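Local coordinates for endo-1,4-beta-xylanase (Pseudoalteromonas haloplanktis, PDB 1H12), which hydrolyses internal beta-1,4-xylosidic linkages of xylan, as a cold-adapted member of glycoside hydrolase family 8, at residues A87-K92 against F149-L154; Q119-W124 against N181-N186; W369-P374 against S384-A389. One frame throughout, in Å; residues are numbered along the deposited sequence. Where two conformers were deposited one is given.

Interaction 1 (A87-K92 against F149-L154)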
ATOM      1  N   ALA A  87     -12.551  -2.102   1.168  1.00  7.51           N
ATOM      2  CA  ALA A  87     -13.916  -2.319   1.650  1.00  7.92           C
ATOM      3  C   ALA A  87     -14.430  -1.134   2.458  1.00  7.17           C
ATOM      4  O   ALA A  87     -15.555  -0.691   2.276  1.00  8.30           O
ATOM      5  CB  ALA A  87     -13.948  -3.634   2.452  1.00  8.27           C
ATOM      6  N   VAL A  88     -13.622  -0.604   3.403  1.00  7.57           N
ATOM      7  CA  VAL A  88     -14.136   0.489   4.231  1.00  7.61           C
ATOM      8  C   VAL A  88     -14.388   1.723   3.381  1.00  7.56           C
ATOM      9  O   VAL A  88     -15.348   2.458   3.632  1.00  8.26           O
ATOM     10  CB  VAL A  88     -13.283   0.759   5.470  1.00  7.76           C
ATOM     11  CG1 VAL A  88     -11.923   1.356   5.174  1.00  9.19           C
ATOM     12  CG2 VAL A  88     -14.031   1.641   6.456  1.00  8.85           C
ATOM     13  N   MET A  89     -13.575   1.981   2.368  1.00  7.98           N
ATOM     14  CA  MET A  89     -13.788   3.157   1.536  1.00  7.79           C
ATOM     15  C   MET A  89     -15.106   3.098   0.769  1.00  8.17           C
ATOM     16  O   MET A  89     -15.687   4.147   0.460  1.00  9.11           O
ATOM     17  CB  MET A  89     -12.637   3.363   0.561  1.00  8.49           C
ATOM     18  CG  MET A  89     -11.290   3.693   1.229  1.00  8.50           C
ATOM     19  SD  MET A  89     -11.411   5.103   2.354  1.00  8.51           S
ATOM     20  CE  MET A  89      -9.897   4.858   3.231  1.00  9.69           C
ATOM     21  N   LEU A  90     -15.565   1.901   0.427  1.00  8.26           N
ATOM     22  CA  LEU A  90     -16.819   1.725  -0.316  1.00  8.39           C
ATOM     23  C   LEU A  90     -17.972   1.291   0.559  1.00  8.19           C
ATOM     24  O   LEU A  90     -19.060   0.998   0.045  1.00  9.43           O
ATOM     25  CB  LEU A  90     -16.591   0.796  -1.495  1.00  9.12           C
ATOM     26  CG  LEU A  90     -15.646   1.328  -2.572  1.00  9.85           C
ATOM     27  CD1 LEU A  90     -15.486   0.330  -3.661  1.00 11.62           C
ATOM     28  CD2 LEU A  90     -16.078   2.664  -3.156  1.00 12.97           C
ATOM     29  N   ASN A  91     -17.803   1.334   1.848  1.00  8.22           N
ATOM     30  CA  ASN A  91     -18.902   1.028   2.798  1.00  8.18           C
ATOM     31  C   ASN A  91     -19.325  -0.444   2.714  1.00  8.51           C
ATOM     32  O   ASN A  91     -20.493  -0.767   2.842  1.00 10.72           O
ATOM     33  CB  ASN A  91     -20.100   1.964   2.646  1.00  8.65           C
ATOM     34  CG  ASN A  91     -20.589   2.520   3.971  1.00  8.87           C
ATOM     35  OD1 ASN A  91     -19.887   2.501   4.977  1.00  9.85           O
ATOM     36  ND2 ASN A  91     -21.832   3.039   3.946  1.00 10.29           N
ATOM     37  N   LYS A  92     -18.344  -1.338   2.522  1.00  8.32           N
ATOM     38  CA  LYS A  92     -18.582  -2.769   2.326  1.00  8.20           C
ATOM     39  C   LYS A  92     -18.268  -3.536   3.615  1.00  8.29           C
ATOM     40  O   LYS A  92     -17.204  -4.139   3.778  1.00  8.52           O
ATOM     41  CB  LYS A  92     -17.767  -3.281   1.153  0.50  8.59           C
ATOM     42  CG  LYS A  92     -18.026  -2.533  -0.145  0.50 10.16           C
ATOM     43  CD  LYS A  92     -19.393  -2.839  -0.716  0.50 12.09           C
ATOM     44  CE  LYS A  92     -19.595  -2.187  -2.042  0.50 13.36           C
ATOM     45  NZ  LYS A  92     -20.885  -2.617  -2.620  0.50 17.73           N
ATOM     46  N   PHE A 149      -3.750  -2.254   8.343  1.00  6.36           N
ATOM     47  CA  PHE A 149      -4.774  -2.749   9.220  1.00  6.52           C
ATOM     48  C   PHE A 149      -5.223  -1.665  10.189  1.00  6.33           C
ATOM     49  O   PHE A 149      -6.420  -1.467  10.423  1.00  7.20           O
ATOM     50  CB  PHE A 149      -4.314  -3.960  10.064  1.00  6.82           C
ATOM     51  CG  PHE A 149      -4.162  -5.295   9.352  1.00  7.14           C
ATOM     52  CD1 PHE A 149      -5.142  -5.788   8.497  1.00  7.34           C
ATOM     53  CD2 PHE A 149      -3.091  -6.118   9.625  1.00  7.58           C
ATOM     54  CE1 PHE A 149      -5.035  -7.032   7.942  1.00  7.51           C
ATOM     55  CE2 PHE A 149      -2.986  -7.378   9.067  1.00  7.67           C
ATOM     56  CZ  PHE A 149      -3.971  -7.830   8.214  1.00  7.29           C
ATOM     57  N   ALA A 150      -4.243  -0.970  10.812  1.00  6.60           N
ATOM     58  CA  ALA A 150      -4.605   0.090  11.761  1.00  6.89           C
ATOM     59  C   ALA A 150      -5.418   1.176  11.094  1.00  6.75           C
ATOM     60  O   ALA A 150      -6.427   1.647  11.630  1.00  7.45           O
ATOM     61  CB  ALA A 150      -3.350   0.672  12.369  1.00  7.75           C
ATOM     62  N   PHE A 151      -4.962   1.602   9.922  1.00  6.65           N
ATOM     63  CA  PHE A 151      -5.665   2.610   9.139  1.00  6.74           C
ATOM     64  C   PHE A 151      -7.111   2.167   8.856  1.00  6.71           C
ATOM     65  O   PHE A 151      -8.073   2.915   9.067  1.00  7.15           O
ATOM     66  CB  PHE A 151      -4.906   2.875   7.845  1.00  7.22           C
ATOM     67  CG  PHE A 151      -5.576   3.872   6.953  1.00  6.93           C
ATOM     68  CD1 PHE A 151      -5.562   5.244   7.230  1.00  7.47           C
ATOM     69  CD2 PHE A 151      -6.232   3.461   5.810  1.00  7.48           C
ATOM     70  CE1 PHE A 151      -6.202   6.150   6.451  1.00  7.83           C
ATOM     71  CE2 PHE A 151      -6.865   4.356   4.988  1.00  7.91           C
ATOM     72  CZ  PHE A 151      -6.863   5.718   5.312  1.00  8.18           C
ATOM     73  N   ALA A 152      -7.265   0.967   8.317  1.00  6.85           N
ATOM     74  CA  ALA A 152      -8.567   0.490   7.955  1.00  6.84           C
ATOM     75  C   ALA A 152      -9.503   0.357   9.144  1.00  6.75           C
ATOM     76  O   ALA A 152     -10.687   0.721   9.072  1.00  7.29           O
ATOM     77  CB  ALA A 152      -8.417  -0.846   7.218  1.00  8.00           C
ATOM     78  N   LEU A 153      -8.994  -0.142  10.272  1.00  7.24           N
ATOM     79  CA  LEU A 153      -9.772  -0.312  11.490  1.00  7.09           C
ATOM     80  C   LEU A 153     -10.237   1.025  12.077  1.00  7.55           C
ATOM     81  O   LEU A 153     -11.377   1.151  12.553  1.00  7.67           O
ATOM     82  CB  LEU A 153      -8.993  -1.134  12.501  1.00  7.66           C
ATOM     83  CG  LEU A 153      -8.853  -2.616  12.149  1.00  7.28           C
ATOM     84  CD1 LEU A 153      -7.697  -3.220  12.934  1.00  8.47           C
ATOM     85  CD2 LEU A 153     -10.140  -3.390  12.405  1.00  8.23           C
ATOM     86  N   LEU A 154      -9.364   2.039  12.059  1.00  7.20           N
ATOM     87  CA  LEU A 154      -9.779   3.344  12.543  1.00  7.48           C
ATOM     88  C   LEU A 154     -10.895   3.900  11.710  1.00  7.40           C
ATOM     89  O   LEU A 154     -11.849   4.509  12.237  1.00  8.24           O
ATOM     90  CB  LEU A 154      -8.600   4.320  12.544  1.00  7.83           C
ATOM     91  CG  LEU A 154      -7.566   4.146  13.656  1.00  8.26           C
ATOM     92  CD1 LEU A 154      -6.384   5.036  13.363  1.00  9.09           C
ATOM     93  CD2 LEU A 154      -8.163   4.435  15.036  1.00  8.89           C
TER

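Interaction 2 (Q119-W124 against N181-N186)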
ATOM      1  N   GLN A 119       5.353 -11.106  19.152  1.00 10.65           N
ATOM      2  CA  GLN A 119       4.091 -11.035  19.897  1.00 10.71           C
ATOM      3  C   GLN A 119       3.149 -10.017  19.325  1.00  9.94           C
ATOM      4  O   GLN A 119       3.461  -8.828  19.283  1.00 11.02           O
ATOM      5  CB  GLN A 119       4.372 -10.725  21.368  1.00 11.58           C
ATOM      6  CG  GLN A 119       5.077 -11.892  22.068  1.00 12.16           C
ATOM      7  CD  GLN A 119       5.503 -11.597  23.482  1.00 14.51           C
ATOM      8  OE1 GLN A 119       5.425 -10.469  23.921  1.00 16.51           O
ATOM      9  NE2 GLN A 119       5.979 -12.629  24.190  1.00 15.92           N
ATOM     10  N   GLY A 120       1.981 -10.478  18.894  1.00  9.86           N
ATOM     11  CA  GLY A 120       0.973  -9.608  18.350  1.00 10.27           C
ATOM     12  C   GLY A 120       1.202  -9.054  16.975  1.00  9.02           C
ATOM     13  O   GLY A 120       0.364  -8.306  16.491  1.00  9.39           O
ATOM     14  N   VAL A 121       2.327  -9.379  16.329  1.00  8.96           N
ATOM     15  CA  VAL A 121       2.514  -8.986  14.931  1.00  8.23           C
ATOM     16  C   VAL A 121       1.834 -10.018  14.029  1.00  8.33           C
ATOM     17  O   VAL A 121       1.491 -11.109  14.489  1.00  9.38           O
ATOM     18  CB  VAL A 121       3.992  -8.753  14.541  1.00  8.98           C
ATOM     19  CG1 VAL A 121       4.689  -7.886  15.610  1.00 10.81           C
ATOM     20  CG2 VAL A 121       4.765 -10.018  14.294  1.00  9.47           C
ATOM     21  N   TYR A 122       1.663  -9.672  12.774  1.00  7.84           N
ATOM     22  CA  TYR A 122       0.873 -10.476  11.852  1.00  7.38           C
ATOM     23  C   TYR A 122       1.772 -11.199  10.870  1.00  8.00           C
ATOM     24  O   TYR A 122       2.526 -10.583  10.096  1.00  8.17           O
ATOM     25  CB  TYR A 122      -0.180  -9.556  11.165  1.00  8.41           C
ATOM     26  CG  TYR A 122      -1.318  -9.204  12.103  1.00  8.02           C
ATOM     27  CD1 TYR A 122      -1.119  -8.463  13.231  1.00  8.26           C
ATOM     28  CD2 TYR A 122      -2.579  -9.734  11.886  1.00  8.10           C
ATOM     29  CE1 TYR A 122      -2.145  -8.273  14.151  1.00  8.99           C
ATOM     30  CE2 TYR A 122      -3.610  -9.530  12.757  1.00  8.75           C
ATOM     31  CZ  TYR A 122      -3.399  -8.824  13.929  1.00  8.80           C
ATOM     32  OH  TYR A 122      -4.413  -8.718  14.834  1.00 10.32           O
ATOM     33  N   ALA A 123       1.708 -12.514  10.919  1.00  7.92           N
ATOM     34  CA  ALA A 123       2.534 -13.393  10.077  1.00  8.04           C
ATOM     35  C   ALA A 123       2.277 -13.104   8.606  1.00  8.16           C
ATOM     36  O   ALA A 123       1.146 -13.182   8.140  1.00  8.14           O
ATOM     37  CB  ALA A 123       2.146 -14.821  10.391  1.00  8.48           C
ATOM     38  N   TRP A 124       3.341 -12.800   7.875  1.00  7.98           N
ATOM     39  CA  TRP A 124       3.172 -12.270   6.533  1.00  7.55           C
ATOM     40  C   TRP A 124       2.708 -13.279   5.517  1.00  7.72           C
ATOM     41  O   TRP A 124       2.130 -12.895   4.514  1.00  8.43           O
ATOM     42  CB  TRP A 124       4.397 -11.519   6.045  1.00  8.48           C
ATOM     43  CG  TRP A 124       5.471 -12.362   5.437  1.00  9.94           C
ATOM     44  CD1 TRP A 124       6.491 -13.003   6.062  1.00 11.47           C
ATOM     45  CD2 TRP A 124       5.655 -12.614   4.025  1.00 10.10           C
ATOM     46  NE1 TRP A 124       7.303 -13.600   5.130  1.00 12.72           N
ATOM     47  CE2 TRP A 124       6.804 -13.361   3.875  1.00 11.45           C
ATOM     48  CE3 TRP A 124       4.958 -12.240   2.887  1.00 12.69           C
ATOM     49  CZ2 TRP A 124       7.303 -13.733   2.618  1.00 14.08           C
ATOM     50  CZ3 TRP A 124       5.406 -12.603   1.669  1.00 16.36           C
ATOM     51  CH2 TRP A 124       6.594 -13.340   1.531  1.00 15.96           C
ATOM     52  N   ASN A 181       5.553  -0.665  19.354  1.00  9.14           N
ATOM     53  CA  ASN A 181       6.379  -1.476  20.230  1.00 10.62           C
ATOM     54  C   ASN A 181       7.200  -2.533  19.531  1.00 10.14           C
ATOM     55  O   ASN A 181       8.214  -2.975  20.106  1.00 12.26           O
ATOM     56  CB  ASN A 181       5.493  -2.172  21.259  1.00 12.38           C
ATOM     57  CG  ASN A 181       4.880  -1.240  22.226  1.00 16.19           C
ATOM     58  OD1 ASN A 181       5.403  -0.216  22.524  1.00 21.27           O
ATOM     59  ND2 ASN A 181       3.720  -1.676  22.782  1.00 20.61           N
ATOM     60  N   LYS A 182       6.783  -2.979  18.367  1.00  8.97           N
ATOM     61  CA  LYS A 182       7.419  -4.066  17.673  1.00  9.77           C
ATOM     62  C   LYS A 182       7.989  -3.736  16.316  1.00  9.25           C
ATOM     63  O   LYS A 182       8.862  -4.465  15.830  1.00 10.50           O
ATOM     64  CB  LYS A 182       6.404  -5.235  17.471  1.00 10.10           C
ATOM     65  CG  LYS A 182       5.731  -5.714  18.734  1.00 11.03           C
ATOM     66  CD  LYS A 182       6.625  -6.333  19.796  1.00 11.74           C
ATOM     67  CE  LYS A 182       5.845  -6.788  20.997  1.00 12.91           C
ATOM     68  NZ  LYS A 182       6.740  -7.336  22.047  1.00 15.09           N
ATOM     69  N   LEU A 183       7.472  -2.697  15.656  1.00  8.51           N
ATOM     70  CA  LEU A 183       7.724  -2.486  14.231  1.00  8.60           C
ATOM     71  C   LEU A 183       8.344  -1.142  13.906  1.00  7.95           C
ATOM     72  O   LEU A 183       8.356  -0.753  12.746  1.00  8.62           O
ATOM     73  CB  LEU A 183       6.464  -2.712  13.390  1.00  8.60           C
ATOM     74  CG  LEU A 183       5.712  -4.039  13.644  1.00  8.59           C
ATOM     75  CD1 LEU A 183       4.479  -4.084  12.802  1.00  9.91           C
ATOM     76  CD2 LEU A 183       6.612  -5.214  13.369  1.00 10.28           C
ATOM     77  N   MET A 184       8.899  -0.454  14.897  1.00  8.65           N
ATOM     78  CA  MET A 184       9.491   0.863  14.737  1.00  8.86           C
ATOM     79  C   MET A 184      10.929   0.869  15.256  1.00  9.49           C
ATOM     80  O   MET A 184      11.263   0.214  16.252  1.00 11.40           O
ATOM     81  CB  MET A 184       8.695   1.953  15.470  1.00  9.42           C
ATOM     82  CG  MET A 184       7.378   2.290  14.841  1.00  9.14           C
ATOM     83  SD  MET A 184       7.753   3.401  13.408  1.00 12.21           S
ATOM     84  CE  MET A 184       6.155   3.733  12.758  1.00 13.79           C
ATOM     85  N   GLU A 185      11.776   1.632  14.613  1.00  9.32           N
ATOM     86  CA  GLU A 185      13.103   1.982  15.156  1.00  9.72           C
ATOM     87  C   GLU A 185      13.239   3.484  15.038  1.00 10.22           C
ATOM     88  O   GLU A 185      13.216   4.052  13.964  1.00 10.63           O
ATOM     89  CB  GLU A 185      14.251   1.327  14.430  1.00 10.59           C
ATOM     90  CG  GLU A 185      15.574   1.607  15.155  1.00 12.43           C
ATOM     91  CD  GLU A 185      16.796   1.077  14.510  1.00 13.84           C
ATOM     92  OE1 GLU A 185      16.799   0.463  13.472  1.00 13.25           O
ATOM     93  OE2 GLU A 185      17.890   1.292  15.099  1.00 22.08           O
ATOM     94  N   ASN A 186      13.426   4.156  16.173  1.00 13.17           N
ATOM     95  CA  ASN A 186      13.604   5.618  16.136  1.00 15.58           C
ATOM     96  C   ASN A 186      12.485   6.290  15.337  1.00 13.17           C
ATOM     97  O   ASN A 186      12.756   7.202  14.551  1.00 14.35           O
ATOM     98  CB  ASN A 186      15.012   6.004  15.525  1.00 18.10           C
ATOM     99  CG  ASN A 186      16.249   5.347  16.248  1.00 23.59           C
ATOM    100  OD1 ASN A 186      16.173   5.034  17.465  1.00 27.34           O
ATOM    101  ND2 ASN A 186      17.363   5.048  15.442  1.00 27.93           N
TER

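Interaction 3 (W369-P374 against S384-A389)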
ATOM      1  N   TRP A 369      -6.365   3.950 -17.193  1.00 12.47           N
ATOM      2  CA  TRP A 369      -7.799   3.953 -17.357  1.00 12.07           C
ATOM      3  C   TRP A 369      -8.252   3.061 -18.520  1.00 13.56           C
ATOM      4  O   TRP A 369      -9.393   2.559 -18.501  1.00 14.38           O
ATOM      5  CB  TRP A 369      -8.308   5.382 -17.571  1.00 13.65           C
ATOM      6  CG  TRP A 369      -9.789   5.581 -17.345  1.00 13.94           C
ATOM      7  CD1 TRP A 369     -10.742   5.736 -18.279  1.00 16.00           C
ATOM      8  CD2 TRP A 369     -10.445   5.584 -16.091  1.00 13.87           C
ATOM      9  NE1 TRP A 369     -11.964   5.869 -17.672  1.00 15.91           N
ATOM     10  CE2 TRP A 369     -11.809   5.761 -16.334  1.00 14.32           C
ATOM     11  CE3 TRP A 369     -10.009   5.423 -14.765  1.00 14.42           C
ATOM     12  CZ2 TRP A 369     -12.722   5.887 -15.342  1.00 16.06           C
ATOM     13  CZ3 TRP A 369     -10.909   5.534 -13.768  1.00 15.10           C
ATOM     14  CH2 TRP A 369     -12.286   5.724 -14.047  1.00 16.62           C
ATOM     15  N   SER A 370      -7.378   2.817 -19.477  1.00 13.97           N
ATOM     16  CA  SER A 370      -7.720   1.956 -20.587  1.00 14.92           C
ATOM     17  C   SER A 370      -7.577   0.497 -20.282  1.00 14.31           C
ATOM     18  O   SER A 370      -8.023  -0.344 -21.054  1.00 16.12           O
ATOM     19  CB  SER A 370      -6.852   2.310 -21.784  1.00 17.42           C
ATOM     20  OG  SER A 370      -5.517   1.911 -21.553  1.00 22.99           O
ATOM     21  N   LEU A 371      -7.005   0.140 -19.133  1.00 13.55           N
ATOM     22  CA  LEU A 371      -6.810  -1.263 -18.807  1.00 12.23           C
ATOM     23  C   LEU A 371      -8.107  -1.964 -18.478  1.00 12.87           C
ATOM     24  O   LEU A 371      -9.005  -1.368 -17.909  1.00 14.80           O
ATOM     25  CB  LEU A 371      -5.973  -1.379 -17.526  1.00 12.65           C
ATOM     26  CG  LEU A 371      -4.520  -0.860 -17.653  1.00 13.68           C
ATOM     27  CD1 LEU A 371      -3.925  -0.827 -16.255  1.00 14.39           C
ATOM     28  CD2 LEU A 371      -3.700  -1.740 -18.591  1.00 17.12           C
ATOM     29  N   SER A 372      -8.147  -3.252 -18.794  1.00 13.68           N
ATOM     30  CA  SER A 372      -9.176  -4.063 -18.139  0.50 13.68           C
ATOM     31  C   SER A 372      -8.665  -4.483 -16.747  1.00 12.42           C
ATOM     32  O   SER A 372      -7.462  -4.606 -16.476  1.00 13.48           O
ATOM     33  CB  SER A 372      -9.318  -5.361 -18.974  0.50 14.11           C
ATOM     34  OG  SER A 372      -9.795  -5.151 -20.296  0.50 14.02           O
ATOM     35  N   GLN A 373      -9.612  -4.801 -15.880  1.00 12.75           N
ATOM     36  CA  GLN A 373      -9.270  -5.207 -14.524  1.00 11.49           C
ATOM     37  C   GLN A 373      -8.434  -6.470 -14.576  1.00 11.11           C
ATOM     38  O   GLN A 373      -8.747  -7.360 -15.358  1.00 12.12           O
ATOM     39  CB  GLN A 373     -10.560  -5.425 -13.728  1.00 12.31           C
ATOM     40  CG  GLN A 373     -10.308  -5.785 -12.291  1.00 11.06           C
ATOM     41  CD  GLN A 373     -11.539  -5.779 -11.443  1.00 11.34           C
ATOM     42  OE1 GLN A 373     -12.666  -5.631 -11.978  1.00 13.21           O
ATOM     43  NE2 GLN A 373     -11.382  -5.875 -10.127  1.00 10.60           N
ATOM     44  N   PRO A 374      -7.412  -6.591 -13.745  1.00 10.52           N
ATOM     45  CA  PRO A 374      -6.566  -7.780 -13.800  1.00 10.55           C
ATOM     46  C   PRO A 374      -7.269  -9.106 -13.635  1.00 11.26           C
ATOM     47  O   PRO A 374      -8.171  -9.270 -12.785  1.00 11.32           O
ATOM     48  CB  PRO A 374      -5.560  -7.547 -12.672  1.00 10.35           C
ATOM     49  CG  PRO A 374      -5.422  -6.091 -12.658  1.00 11.05           C
ATOM     50  CD  PRO A 374      -6.843  -5.555 -12.863  1.00 10.53           C
ATOM     51  N   SER A 384      -4.712  -6.037  -6.671  1.00  8.04           N
ATOM     52  CA  SER A 384      -4.823  -5.335  -5.410  1.00  8.29           C
ATOM     53  C   SER A 384      -4.496  -3.845  -5.594  1.00  7.66           C
ATOM     54  O   SER A 384      -5.177  -2.971  -5.056  1.00  8.38           O
ATOM     55  CB  SER A 384      -3.885  -5.939  -4.396  1.00  8.65           C
ATOM     56  OG  SER A 384      -4.264  -7.230  -3.969  1.00  9.42           O
ATOM     57  N   LEU A 385      -3.422  -3.557  -6.329  1.00  8.00           N
ATOM     58  CA  LEU A 385      -3.075  -2.171  -6.596  1.00  8.14           C
ATOM     59  C   LEU A 385      -4.074  -1.501  -7.492  1.00  8.06           C
ATOM     60  O   LEU A 385      -4.352  -0.304  -7.327  1.00  8.79           O
ATOM     61  CB  LEU A 385      -1.679  -2.060  -7.201  1.00  8.87           C
ATOM     62  CG  LEU A 385      -0.536  -2.361  -6.243  1.00 10.29           C
ATOM     63  CD1 LEU A 385       0.818  -2.240  -6.979  1.00 14.15           C
ATOM     64  CD2 LEU A 385      -0.547  -1.493  -5.047  1.00 15.97           C
ATOM     65  N   TYR A 386      -4.612  -2.220  -8.473  1.00  8.26           N
ATOM     66  CA  TYR A 386      -5.625  -1.676  -9.362  1.00  8.66           C
ATOM     67  C   TYR A 386      -6.843  -1.190  -8.550  1.00  8.31           C
ATOM     68  O   TYR A 386      -7.362  -0.097  -8.774  1.00  8.58           O
ATOM     69  CB  TYR A 386      -6.011  -2.767 -10.373  1.00  9.03           C
ATOM     70  CG  TYR A 386      -7.002  -2.295 -11.433  1.00  9.25           C
ATOM     71  CD1 TYR A 386      -8.354  -2.417 -11.258  1.00  9.96           C
ATOM     72  CD2 TYR A 386      -6.573  -1.709 -12.614  1.00 10.73           C
ATOM     73  CE1 TYR A 386      -9.278  -2.000 -12.192  1.00 11.01           C
ATOM     74  CE2 TYR A 386      -7.486  -1.275 -13.561  1.00 11.78           C
ATOM     75  CZ  TYR A 386      -8.835  -1.414 -13.343  1.00 11.36           C
ATOM     76  OH  TYR A 386      -9.753  -1.010 -14.273  1.00 14.68           O
ATOM     77  N   MET A 387      -7.275  -1.997  -7.590  1.00  7.99           N
ATOM     78  CA  MET A 387      -8.397  -1.619  -6.714  1.00  8.24           C
ATOM     79  C   MET A 387      -8.080  -0.370  -5.926  1.00  7.96           C
ATOM     80  O   MET A 387      -8.870   0.576  -5.904  1.00  8.58           O
ATOM     81  CB  MET A 387      -8.715  -2.811  -5.781  1.00  8.29           C
ATOM     82  CG  MET A 387      -9.841  -2.559  -4.810  1.00  9.17           C
ATOM     83  SD  MET A 387     -11.506  -2.595  -5.485  1.00 10.02           S
ATOM     84  CE  MET A 387     -11.897  -0.844  -5.763  1.00 10.92           C
ATOM     85  N   LEU A 388      -6.920  -0.329  -5.270  1.00  7.88           N
ATOM     86  CA  LEU A 388      -6.566   0.861  -4.505  1.00  7.53           C
ATOM     87  C   LEU A 388      -6.501   2.100  -5.394  1.00  7.97           C
ATOM     88  O   LEU A 388      -7.009   3.156  -5.014  1.00  8.29           O
ATOM     89  CB  LEU A 388      -5.227   0.652  -3.785  1.00  8.30           C
ATOM     90  CG  LEU A 388      -5.231  -0.365  -2.669  1.00  9.46           C
ATOM     91  CD1 LEU A 388      -3.798  -0.561  -2.185  1.00 11.68           C
ATOM     92  CD2 LEU A 388      -6.097   0.056  -1.527  1.00 12.93           C
ATOM     93  N   ALA A 389      -5.901   1.967  -6.563  1.00  8.06           N
ATOM     94  CA  ALA A 389      -5.773   3.109  -7.451  1.00  7.84           C
ATOM     95  C   ALA A 389      -7.164   3.619  -7.914  1.00  8.35           C
ATOM     96  O   ALA A 389      -7.383   4.815  -8.027  1.00  8.88           O
ATOM     97  CB  ALA A 389      -4.947   2.746  -8.646  1.00  8.75           C
TER
HETATM   98  O   HOH W   1      -8.814   0.668 -16.155  1.00 14.58           O

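Interaction 1 (A87-K92 against F149-L154)
The carbonyl oxygen of Val88 is held by two groups, while the side chain of the same residue leans toward Ala152 on helix 143-160. Asn91 N donates to Val88 O at 3.2 Å, and a guanidinium nitrogen of Arg159, farther along helix 143-160, supplies the second bond. The last turn of helix 77-89 is thereby tied by a polar link to the helix it packs against. With Lys92 N to Ala87 O at 2.9 Å, the bond from Asn91 completes a Schellman motif, in which Asn91 takes the positive phi of the C-prime residue; Lys92 then occupies the N-cap position of helix 93-107.

Helices 77-89 and 143-160 belong to the (alpha/alpha)6 barrel characteristic of family 8, and their packing here is sparse and wholly buried, with 131 Å² lost by both sides together. The nearest CA pair is that of Val88 and Ala152, 6.7 Å apart. Val88 CG1 approaches the backbone oxygen Ala152 O at 4.1 Å, a van der Waals contact of a methyl group with a helix carbonyl.

A second contact is made by Met89. Its chain bends at chi2 (-54°), which carries the terminal methyl across to the ring of Phe151, where Met89 CE stands 3.5 Å from Phe151 CE2 and 3.8 Å from Phe151 CZ. The methyl comes at the ring obliquely, and the two side chains cross at about a right angle. Phe151 is also stacked on Phe208 and meets the rings of Tyr211 and Phe399.

Interaction 2 (Q119-W124 against N181-N186)
Two successive bends fold the start of the Lys182 side chain (chi1 -54°, chi2 -64°), and the rest runs straight, so that the methylenes pass Val121 and Gln119 on the way to the ammonium group. On the facing segment, Val121 has CG1 beside its backbone N (chi1 -47°), which directs this methyl at the base of the lysine: Val121 CG1 lies 3.7 Å from Lys182 CB and 3.9 Å from Lys182 CG. The two side chains meet at about a right angle. The same methyl also reaches Leu183, touching Leu183 CD2 at 4.0 Å, and thus sits against both residues at the point where helix 168-182 ends and the chain turns toward strand 184-185.

Beyond CG the lysine runs past a backbone oxygen. Lys182 CE is 3.6 Å from Gln119 O, the closest approach between the two segments. Gln119 OE1 and Lys182 NZ stand 3.9 Å apart, too far for a direct bond, and each group finds its partner in the loop leading to 119-124: Lys182 NZ donates to Ala116 O, and Gln119 NE2 to His113 O.

The contact therefore joins the C-terminal end of helix 168-182 to the loop that precedes strand 123-128. Pro143 and Glu146 of helix 143-160 add to the packing around Leu183 and Val121, and Val121 is bonded through its backbone to Asn109.

Apolar methyls and methylenes line the inner part, and the ammonium group donates its hydrogen bond to a backbone carbonyl of the loop, that of Ala116. The partial negative charge of Gln119 OE1 nearby would probably add modest electrostatic stabilisation.

Interaction 3 (W369-P374 against S384-A389)
Tyr386 reaches from helix 379-392 to the loop that follows helix 358-369. CG stands anti to the backbone N (chi1 -176°), which sends the ring out from the helix. At its root, Tyr386 CB lies 3.8 Å from Pro374 CD, and Tyr386 CG comes closer to the same atom, at 3.6 Å. The proline methylene rests over one face of the ring in a CH-pi contact, 24° off the ring normal. Farther out, Gln373 CA sits over that same face, 4.2 Å from the centroid of the Tyr386 ring, while Gln373 CG is 3.9 Å from Tyr386 CE1. At the CE2 side of the ring, Leu371 CB approaches obliquely, 4.2 Å from Tyr386 CE2. The tip is polar: Tyr386 OH is hydrogen-bonded at 2.7 Å to a water lying in the plane of the ring, at its edge, and that water bonds Leu371 O at 2.7 Å, so the hydroxyl is linked to the loop through one water.

The Gln373 amide is fixed elsewhere, by Thr36 O and Asn39 ND2 of helix 29-40. Leu371 and Pro374 also touch Glu342, a residue of the xylose pocket, and the Pro374 side chain is about 7 Å from the bound xylopyranose. The contact thus places a loop between two helices of the (alpha/alpha)6 barrel beside the sugar-binding site.

Interactions 1 and 2 interlock along the chain, since their segments alternate, and they also touch: Phe149 CE2 lies 3.7 Å from Tyr122 CD2, although their centres are about 21 Å apart. The consecutive helices 143-160 and 168-182 carry one segment of each. Interaction 3 follows later in sequence. Its centre is about 19 Å from that of interaction 1, with nearest atoms about 4 Å apart, and Met387 packs on Ala86 of helix 77-89, the helix that supplies segment 87-92. Interactions 2 and 3 lie on opposite sides of the chain's centre, about 30 Å apart between centres. The helix that carries 384-389 in interaction 3 also contributes Asn382 to the xylose pocket.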